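Local coordinates for shikimate dehydrogenase (NADP(+)) (Listeria monocytogenes, PDB 3TNL), which probably catalyses the reversible NADPH-linked reduction of 3-dehydroshikimate to shikimate, the fourth of seven steps on the pathway to chorismate, at residues L117-V125 / L131-T139; V74-V83 / P99-Y107. All coordinates share one frame; numbering follows the deposited sequence. Where two conformers were deposited one is given.

Contact 1 of 2, residues L117-V125 / L131-T139; sequences LVGAVNTVV and LTGHITDGT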
loop_
_atom_site.group_PDB
_atom_site.type_symbol
_atom_site.label_atom_id
_atom_site.label_comp_id
_atom_site.label_asym_id
_atom_site.label_seq_id
_atom_site.Cartn_x
_atom_site.Cartn_y
_atom_site.Cartn_z
ATOM N N LEU B 117 -21.916 5.573 -18.518
ATOM C CA LEU B 117 -22.140 5.875 -19.944
ATOM C C LEU B 117 -20.869 5.708 -20.768
ATOM O O LEU B 117 -20.901 5.164 -21.861
ATOM C CB LEU B 117 -22.762 7.259 -20.119
ATOM C CG LEU B 117 -23.179 7.674 -21.524
ATOM C CD1 LEU B 117 -24.159 6.684 -22.143
ATOM C CD2 LEU B 117 -23.769 9.061 -21.468
ATOM N N VAL B 118 -19.738 6.173 -20.256
ATOM C CA VAL B 118 -18.481 6.002 -20.970
ATOM C C VAL B 118 -18.113 4.515 -21.057
ATOM O O VAL B 118 -17.631 4.032 -22.078
ATOM C CB VAL B 118 -17.324 6.759 -20.300
ATOM C CG1 VAL B 118 -15.973 6.368 -20.928
ATOM C CG2 VAL B 118 -17.524 8.278 -20.370
ATOM N N GLY B 119 -18.341 3.791 -19.969
ATOM C CA GLY B 119 -17.953 2.397 -19.900
ATOM C C GLY B 119 -16.530 2.208 -19.435
ATOM O O GLY B 119 -15.901 1.163 -19.699
ATOM N N ALA B 120 -15.978 3.229 -18.798
ATOM C CA ALA B 120 -14.620 3.167 -18.242
ATOM C C ALA B 120 -14.609 3.830 -16.864
ATOM O O ALA B 120 -15.363 4.746 -16.582
ATOM C CB ALA B 120 -13.610 3.866 -19.156
ATOM N N VAL B 121 -13.705 3.352 -16.021
ATOM C CA VAL B 121 -13.501 3.866 -14.680
ATOM C C VAL B 121 -12.015 4.118 -14.498
ATOM O O VAL B 121 -11.201 3.242 -14.789
ATOM C CB VAL B 121 -13.921 2.802 -13.618
ATOM C CG1 VAL B 121 -13.398 3.182 -12.193
ATOM C CG2 VAL B 121 -15.436 2.606 -13.632
ATOM N N ASN B 122 -11.630 5.301 -14.040
ATOM C CA ASN B 122 -10.231 5.555 -13.721
ATOM C C ASN B 122 -10.009 5.852 -12.233
ATOM O O ASN B 122 -8.864 5.987 -11.801
ATOM C CB ASN B 122 -9.610 6.665 -14.587
ATOM C CG ASN B 122 -9.998 8.041 -14.153
ATOM O OD1 ASN B 122 -10.974 8.242 -13.401
ATOM N ND2 ASN B 122 -9.217 9.031 -14.599
ATOM N N THR B 123 -11.086 5.922 -11.448
ATOM C CA THR B 123 -11.029 6.285 -10.033
ATOM C C THR B 123 -12.073 5.498 -9.240
ATOM O O THR B 123 -13.233 5.494 -9.593
ATOM C CB THR B 123 -11.329 7.775 -9.877
ATOM O OG1 THR B 123 -10.335 8.554 -10.582
ATOM C CG2 THR B 123 -11.368 8.202 -8.416
ATOM N N VAL B 124 -11.648 4.837 -8.167
ATOM C CA VAL B 124 -12.531 4.090 -7.313
ATOM C C VAL B 124 -12.454 4.632 -5.898
ATOM O O VAL B 124 -11.381 5.040 -5.438
ATOM C CB VAL B 124 -12.154 2.575 -7.288
ATOM C CG1 VAL B 124 -13.082 1.778 -6.345
ATOM C CG2 VAL B 124 -12.239 1.961 -8.713
ATOM N N VAL B 125 -13.600 4.648 -5.217
ATOM C CA VAL B 125 -13.670 5.050 -3.802
ATOM C C VAL B 125 -14.486 3.999 -3.063
ATOM O O VAL B 125 -15.410 3.407 -3.622
ATOM C CB VAL B 125 -14.224 6.486 -3.606
ATOM C CG1 VAL B 125 -15.664 6.606 -4.128
ATOM C CG2 VAL B 125 -14.165 6.914 -2.156
ATOM N N LEU B 131 -17.896 -0.121 -3.281
ATOM C CA LEU B 131 -16.967 0.516 -4.231
ATOM C C LEU B 131 -17.723 1.237 -5.353
ATOM O O LEU B 131 -18.523 0.622 -6.068
ATOM C CB LEU B 131 -16.049 -0.527 -4.865
ATOM C CG LEU B 131 -15.206 -1.379 -3.940
ATOM C CD1 LEU B 131 -14.365 -2.344 -4.797
ATOM C CD2 LEU B 131 -14.329 -0.512 -3.023
ATOM N N THR B 132 -17.446 2.518 -5.500
ATOM C CA THR B 132 -18.044 3.360 -6.563
ATOM C C THR B 132 -16.931 3.750 -7.536
ATOM O O THR B 132 -15.861 4.232 -7.112
ATOM C CB THR B 132 -18.664 4.648 -6.029
ATOM O OG1 THR B 132 -19.589 4.347 -4.978
ATOM C CG2 THR B 132 -19.426 5.412 -7.161
ATOM N N GLY B 133 -17.184 3.490 -8.819
ATOM C CA GLY B 133 -16.318 3.840 -9.912
ATOM C C GLY B 133 -16.699 5.199 -10.491
ATOM O O GLY B 133 -17.885 5.470 -10.725
ATOM N N HIS B 134 -15.693 6.029 -10.692
ATOM C CA HIS B 134 -15.821 7.352 -11.260
ATOM C C HIS B 134 -14.871 7.479 -12.458
ATOM O O HIS B 134 -13.949 6.681 -12.625
ATOM C CB HIS B 134 -15.387 8.411 -10.232
ATOM C CG HIS B 134 -16.248 8.475 -9.008
ATOM N ND1 HIS B 134 -17.243 9.425 -8.853
ATOM C CD2 HIS B 134 -16.272 7.713 -7.890
ATOM C CE1 HIS B 134 -17.844 9.228 -7.690
ATOM N NE2 HIS B 134 -17.254 8.218 -7.070
ATOM N N ILE B 135 -15.116 8.466 -13.312
ATOM C CA ILE B 135 -14.282 8.721 -14.482
ATOM C C ILE B 135 -13.915 10.197 -14.386
ATOM O O ILE B 135 -14.795 11.071 -14.380
ATOM C CB ILE B 135 -15.008 8.302 -15.802
ATOM C CG1 ILE B 135 -14.078 8.415 -17.018
ATOM C CG2 ILE B 135 -16.313 9.090 -15.996
ATOM C CD1 ILE B 135 -12.796 7.560 -16.954
ATOM N N THR B 136 -12.621 10.478 -14.268
ATOM C CA THR B 136 -12.197 11.854 -14.034
ATOM C C THR B 136 -11.416 12.524 -15.144
ATOM O O THR B 136 -11.125 13.710 -15.016
ATOM C CB THR B 136 -11.293 11.967 -12.789
ATOM O OG1 THR B 136 -9.986 11.448 -13.089
ATOM C CG2 THR B 136 -11.911 11.240 -11.590
ATOM N N ASP B 137 -11.039 11.816 -16.198
ATOM C CA ASP B 137 -10.216 12.463 -17.238
ATOM C C ASP B 137 -11.011 13.439 -18.099
ATOM O O ASP B 137 -10.507 14.462 -18.533
ATOM C CB ASP B 137 -9.395 11.440 -18.046
ATOM C CG ASP B 137 -10.164 10.218 -18.462
ATOM O OD1 ASP B 137 -9.597 9.431 -19.252
ATOM O OD2 ASP B 137 -11.294 10.001 -18.019
ATOM N N GLY B 138 -12.281 13.126 -18.319
ATOM C CA GLY B 138 -13.169 14.019 -19.065
ATOM C C GLY B 138 -13.401 15.312 -18.306
ATOM O O GLY B 138 -13.222 16.398 -18.849
ATOM N N THR B 139 -13.820 15.177 -17.040
ATOM C CA THR B 139 -14.032 16.273 -16.139
ATOM C C THR B 139 -12.757 17.121 -16.012
ATOM O O THR B 139 -12.818 18.344 -16.006
ATOM C CB THR B 139 -14.552 15.748 -14.780
ATOM O OG1 THR B 139 -15.903 15.303 -14.990
ATOM C CG2 THR B 139 -14.530 16.851 -13.688
HETATM O O HOH W 1 -7.844 10.673 -11.534
#
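Ala120 leads into the antiparallel beta hairpin of strands 123-127 and 130-134, and its CB lies 4.4 Å from Ile135 CD1. The carbonyl oxygen of Ala120 faces CB and CD1 of Ile135; it is buried there and has no polar partner in the model. Both Val121 methyls rest on Gly133 CA, CG1 at 3.8 Å. Asn122 and Thr123 then form a classic beta bulge opposite His134, whose carbonyl oxygen accepts both backbone amides: Asn122 N in the carbonyl plane, Thr123 N from above it. Thr123 O in turn receives His134 N at 2.7 Å. The Asn122 amide is fixed at both ends. Its ND2 donates to Thr136 OG1 at 3.0 Å, in the amide plane, while OD1 takes Thr136 N (2.9 Å) and Thr123 OG1 from opposite faces of that plane. CG sits between the backbone N and the carbonyl carbon (chi1 78°), which swings the amide over the turn leading into helix 137-147. Asn122 and Asp137 are both inferred shikimate ligands, and the bonds to Thr136 bring Asn122 ND2 to 4.1 Å from Asp137 OD2. Past the bulge the ladder becomes regular. Val124 CG1 packs on Leu131 CB, and Val125 exchanges two backbone bonds with Thr132. Val125 CG1 ends at the edge of the imidazole, 3.7 Å from His134 NE2.

Contact 2 of 2, residues V74-V83 / P99-Y107; sequences VGDKELKDVV and PNKTNIHKY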
loop_
_atom_site.group_PDB
_atom_site.type_symbol
_atom_site.label_atom_id
_atom_site.label_comp_id
_atom_site.label_asym_id
_atom_site.label_seq_id
_atom_site.Cartn_x
_atom_site.Cartn_y
_atom_site.Cartn_z
ATOM N N VAL B 74 -0.562 -4.220 -12.576
ATOM C CA VAL B 74 -1.748 -5.037 -12.593
ATOM C C VAL B 74 -2.389 -5.013 -13.945
ATOM O O VAL B 74 -2.706 -3.977 -14.491
ATOM C CB VAL B 74 -2.750 -4.484 -11.541
ATOM C CG1 VAL B 74 -4.083 -5.241 -11.583
ATOM C CG2 VAL B 74 -2.123 -4.542 -10.141
ATOM N N GLY B 75 -2.595 -6.201 -14.487
ATOM C CA GLY B 75 -3.253 -6.388 -15.770
ATOM C C GLY B 75 -4.457 -7.309 -15.637
ATOM O O GLY B 75 -4.960 -7.543 -14.533
ATOM N N ASP B 76 -4.888 -7.869 -16.766
ATOM C CA ASP B 76 -6.081 -8.722 -16.802
ATOM C C ASP B 76 -6.052 -9.866 -15.802
ATOM O O ASP B 76 -7.045 -10.138 -15.120
ATOM C CB ASP B 76 -6.260 -9.360 -18.198
ATOM C CG ASP B 76 -6.561 -8.352 -19.300
ATOM O OD1 ASP B 76 -6.963 -7.206 -19.021
ATOM O OD2 ASP B 76 -6.434 -8.753 -20.483
ATOM N N LYS B 77 -4.924 -10.558 -15.734
ATOM C CA LYS B 77 -4.806 -11.739 -14.865
ATOM C C LYS B 77 -4.874 -11.447 -13.387
ATOM O O LYS B 77 -5.294 -12.309 -12.610
ATOM C CB LYS B 77 -3.507 -12.509 -15.160
ATOM C CG LYS B 77 -3.302 -13.756 -14.294
ATOM C CD LYS B 77 -2.081 -14.576 -14.714
ATOM C CE LYS B 77 -2.027 -15.910 -13.954
ATOM N NZ LYS B 77 -0.971 -16.842 -14.474
ATOM N N GLU B 78 -4.475 -10.236 -13.006
ATOM C CA GLU B 78 -4.405 -9.844 -11.597
ATOM C C GLU B 78 -5.600 -9.018 -11.099
ATOM O O GLU B 78 -5.823 -8.940 -9.882
ATOM C CB GLU B 78 -3.152 -8.983 -11.337
ATOM C CG GLU B 78 -1.774 -9.649 -11.594
ATOM C CD GLU B 78 -1.359 -9.687 -13.057
ATOM O OE1 GLU B 78 -1.817 -8.852 -13.863
ATOM O OE2 GLU B 78 -0.541 -10.582 -13.398
ATOM N N LEU B 79 -6.379 -8.442 -12.007
ATOM C CA LEU B 79 -7.387 -7.474 -11.612
ATOM C C LEU B 79 -8.394 -7.919 -10.565
ATOM O O LEU B 79 -8.614 -7.178 -9.581
ATOM C CB LEU B 79 -8.094 -6.869 -12.832
ATOM C CG LEU B 79 -9.055 -5.727 -12.573
ATOM C CD1 LEU B 79 -8.325 -4.505 -12.005
ATOM C CD2 LEU B 79 -9.744 -5.362 -13.910
ATOM N N LYS B 80 -9.047 -9.057 -10.787
ATOM C CA LYS B 80 -10.063 -9.541 -9.856
ATOM C C LYS B 80 -9.478 -9.694 -8.451
ATOM O O LYS B 80 -10.053 -9.187 -7.474
ATOM C CB LYS B 80 -10.679 -10.889 -10.332
ATOM C CG LYS B 80 -11.817 -11.414 -9.441
ATOM C CD LYS B 80 -12.466 -12.705 -9.957
ATOM C CE LYS B 80 -13.735 -13.029 -9.134
ATOM N NZ LYS B 80 -14.421 -14.316 -9.527
ATOM N N ASP B 81 -8.339 -10.388 -8.360
ATOM C CA ASP B 81 -7.687 -10.639 -7.077
ATOM C C ASP B 81 -7.251 -9.361 -6.387
ATOM O O ASP B 81 -7.340 -9.248 -5.173
ATOM C CB ASP B 81 -6.484 -11.583 -7.252
ATOM C CG ASP B 81 -6.864 -13.023 -7.493
ATOM O OD1 ASP B 81 -8.031 -13.411 -7.282
ATOM O OD2 ASP B 81 -5.923 -13.781 -7.855
ATOM N N VAL B 82 -6.771 -8.382 -7.157
ATOM C CA VAL B 82 -6.329 -7.109 -6.584
ATOM C C VAL B 82 -7.520 -6.349 -6.021
ATOM O O VAL B 82 -7.429 -5.809 -4.929
ATOM C CB VAL B 82 -5.530 -6.306 -7.589
ATOM C CG1 VAL B 82 -5.310 -4.898 -7.101
ATOM C CG2 VAL B 82 -4.179 -6.987 -7.829
ATOM N N VAL B 83 -8.624 -6.284 -6.753
ATOM C CA VAL B 83 -9.795 -5.571 -6.243
ATOM C C VAL B 83 -10.306 -6.250 -4.961
ATOM O O VAL B 83 -10.619 -5.589 -3.988
ATOM C CB VAL B 83 -10.908 -5.387 -7.290
ATOM C CG1 VAL B 83 -12.093 -4.684 -6.665
ATOM C CG2 VAL B 83 -10.385 -4.543 -8.458
ATOM N N PRO B 99 -4.370 -1.770 -18.607
ATOM C CA PRO B 99 -5.480 -2.215 -19.460
ATOM C C PRO B 99 -6.789 -2.515 -18.722
ATOM O O PRO B 99 -7.596 -3.294 -19.197
ATOM C CB PRO B 99 -4.918 -3.541 -19.985
ATOM C CG PRO B 99 -4.240 -4.110 -18.761
ATOM C CD PRO B 99 -3.605 -2.920 -18.088
ATOM N N ASN B 100 -7.007 -1.873 -17.574
ATOM C CA ASN B 100 -8.120 -2.233 -16.701
ATOM C C ASN B 100 -9.345 -1.333 -16.635
ATOM O O ASN B 100 -10.308 -1.689 -15.954
ATOM C CB ASN B 100 -7.559 -2.275 -15.261
ATOM C CG ASN B 100 -6.332 -3.146 -15.132
ATOM O OD1 ASN B 100 -6.328 -4.254 -15.593
ATOM N ND2 ASN B 100 -5.285 -2.631 -14.504
ATOM N N LYS B 101 -9.330 -0.204 -17.336
ATOM C CA LYS B 101 -10.420 0.783 -17.172
ATOM C C LYS B 101 -11.794 0.340 -17.643
ATOM O O LYS B 101 -12.789 0.745 -17.074
ATOM C CB LYS B 101 -10.050 2.114 -17.812
ATOM C CG LYS B 101 -8.819 2.728 -17.216
ATOM C CD LYS B 101 -8.542 4.119 -17.766
ATOM C CE LYS B 101 -8.208 4.103 -19.243
ATOM N NZ LYS B 101 -7.975 5.493 -19.778
ATOM N N THR B 102 -11.848 -0.447 -18.706
ATOM C CA THR B 102 -13.138 -0.908 -19.215
ATOM C C THR B 102 -13.628 -2.231 -18.623
ATOM O O THR B 102 -14.776 -2.599 -18.830
ATOM C CB THR B 102 -13.143 -0.982 -20.744
ATOM O OG1 THR B 102 -12.220 -1.977 -21.182
ATOM C CG2 THR B 102 -12.786 0.346 -21.354
ATOM N N ASN B 103 -12.779 -2.940 -17.874
ATOM C CA ASN B 103 -13.183 -4.201 -17.246
ATOM C C ASN B 103 -13.530 -4.102 -15.767
ATOM O O ASN B 103 -14.287 -4.910 -15.259
ATOM C CB ASN B 103 -12.054 -5.243 -17.338
ATOM C CG ASN B 103 -11.865 -5.824 -18.735
ATOM O OD1 ASN B 103 -12.740 -5.755 -19.578
ATOM N ND2 ASN B 103 -10.703 -6.443 -18.956
ATOM N N ILE B 104 -13.018 -3.077 -15.096
ATOM C CA ILE B 104 -13.105 -3.031 -13.616
ATOM C C ILE B 104 -14.521 -2.920 -13.086
ATOM O O ILE B 104 -14.781 -3.399 -11.993
ATOM C CB ILE B 104 -12.149 -2.001 -12.990
ATOM C CG1 ILE B 104 -11.962 -2.271 -11.485
ATOM C CG2 ILE B 104 -12.604 -0.591 -13.281
ATOM C CD1 ILE B 104 -10.945 -1.318 -10.814
ATOM N N HIS B 105 -15.435 -2.334 -13.862
ATOM C CA HIS B 105 -16.798 -2.189 -13.400
ATOM C C HIS B 105 -17.373 -3.520 -12.934
ATOM O O HIS B 105 -18.222 -3.533 -12.057
ATOM C CB HIS B 105 -17.712 -1.607 -14.483
ATOM C CG HIS B 105 -17.920 -2.542 -15.630
ATOM N ND1 HIS B 105 -17.044 -2.628 -16.696
ATOM C CD2 HIS B 105 -18.878 -3.475 -15.853
ATOM C CE1 HIS B 105 -17.474 -3.554 -17.536
ATOM N NE2 HIS B 105 -18.572 -4.095 -17.037
ATOM N N LYS B 106 -16.923 -4.634 -13.519
ATOM C CA LYS B 106 -17.371 -5.983 -13.142
ATOM C C LYS B 106 -17.211 -6.279 -11.651
ATOM O O LYS B 106 -17.965 -7.063 -11.060
ATOM C CB LYS B 106 -16.523 -7.069 -13.857
ATOM C CG LYS B 106 -16.461 -7.077 -15.397
ATOM C CD LYS B 106 -15.363 -8.112 -15.845
ATOM C CE LYS B 106 -14.833 -7.911 -17.281
ATOM N NZ LYS B 106 -15.816 -8.175 -18.349
ATOM N N TYR B 107 -16.207 -5.650 -11.052
ATOM C CA TYR B 107 -15.815 -5.910 -9.686
ATOM C C TYR B 107 -16.196 -4.812 -8.713
ATOM O O TYR B 107 -15.829 -4.902 -7.534
ATOM C CB TYR B 107 -14.283 -6.145 -9.629
ATOM C CG TYR B 107 -13.840 -7.169 -10.644
ATOM C CD1 TYR B 107 -14.415 -8.430 -10.642
ATOM C CD2 TYR B 107 -12.870 -6.887 -11.604
ATOM C CE1 TYR B 107 -14.044 -9.375 -11.562
ATOM C CE2 TYR B 107 -12.491 -7.847 -12.539
ATOM C CZ TYR B 107 -13.108 -9.074 -12.509
ATOM O OH TYR B 107 -12.765 -10.068 -13.402
HETATM O O HOH W 2 -8.139 -5.913 -17.051
HETATM O O HOH W 3 -7.658 -5.622 -20.884
#
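Asn100 ND2 reaches Val74 O at 2.9 Å in a nearly straight bond (168°), the direct polar link of an interface in the substrate-binding domain, where the start of helix 79-88 packs against the loop and 3-10 turn that follow strand 93-96. Val74 O lies in the plane of the Asn100 amide, whereas ND2 stands well above the plane of the Val74 carbonyl. Nearby, one water lies within reach of Asp76 OD1, Asn100 OD1 and Asn103 ND2, and a second lies 2.9 Å from Pro99 O. The CG of Pro99, which follows a cis peptide bond, rests on Gly75 CA. Leu79 fills the middle. Its CG is anti to the backbone N (chi1 -173°), which carries the two methyls in among the loop side chains: CD1 lies against Asn100 CG, and CD2 reaches both Ile104 CB and the edge of the Tyr107 ring, 3.9 Å from CE2. One face of that ring is covered by Lys80, whose CA stands 4.1 Å from the centroid, almost on the ring normal, in a CH-pi contact; Lys106 CB covers the opposite face. The extended Lys80 side chain runs across that of Tyr107 at about a right angle, CG 3.7 Å from CE1, and carries its amine away. One turn further along the helix, Val83 divides its methyls, CG1 to Tyr107 CB and CG2 to Ile104 CD1, each 4.0 Å away.

The two contacts lie side by side in the same domain, their centres 14 Å apart, and segment 99-107 joins them. Val121 N of contact 1 is 3.0 Å from Lys101 O of contact 2, a probable hydrogen bond, and Val121 CB packs on Ile104 CG2 at 3.7 Å. Leu131 CD1 also packs on Val83 CG1, at 3.8 Å. Lys101, inferred to be the proton acceptor, thus probably has its backbone tied to the loop residue just before Asn122, and its side chain comes within about 4 Å of that of Ala120. Contact 1 also approaches the cofactor, with the Asp137 side chain about 5 Å from NAD; in contact 2 the Pro99 side chain is about 11 Å from NAD.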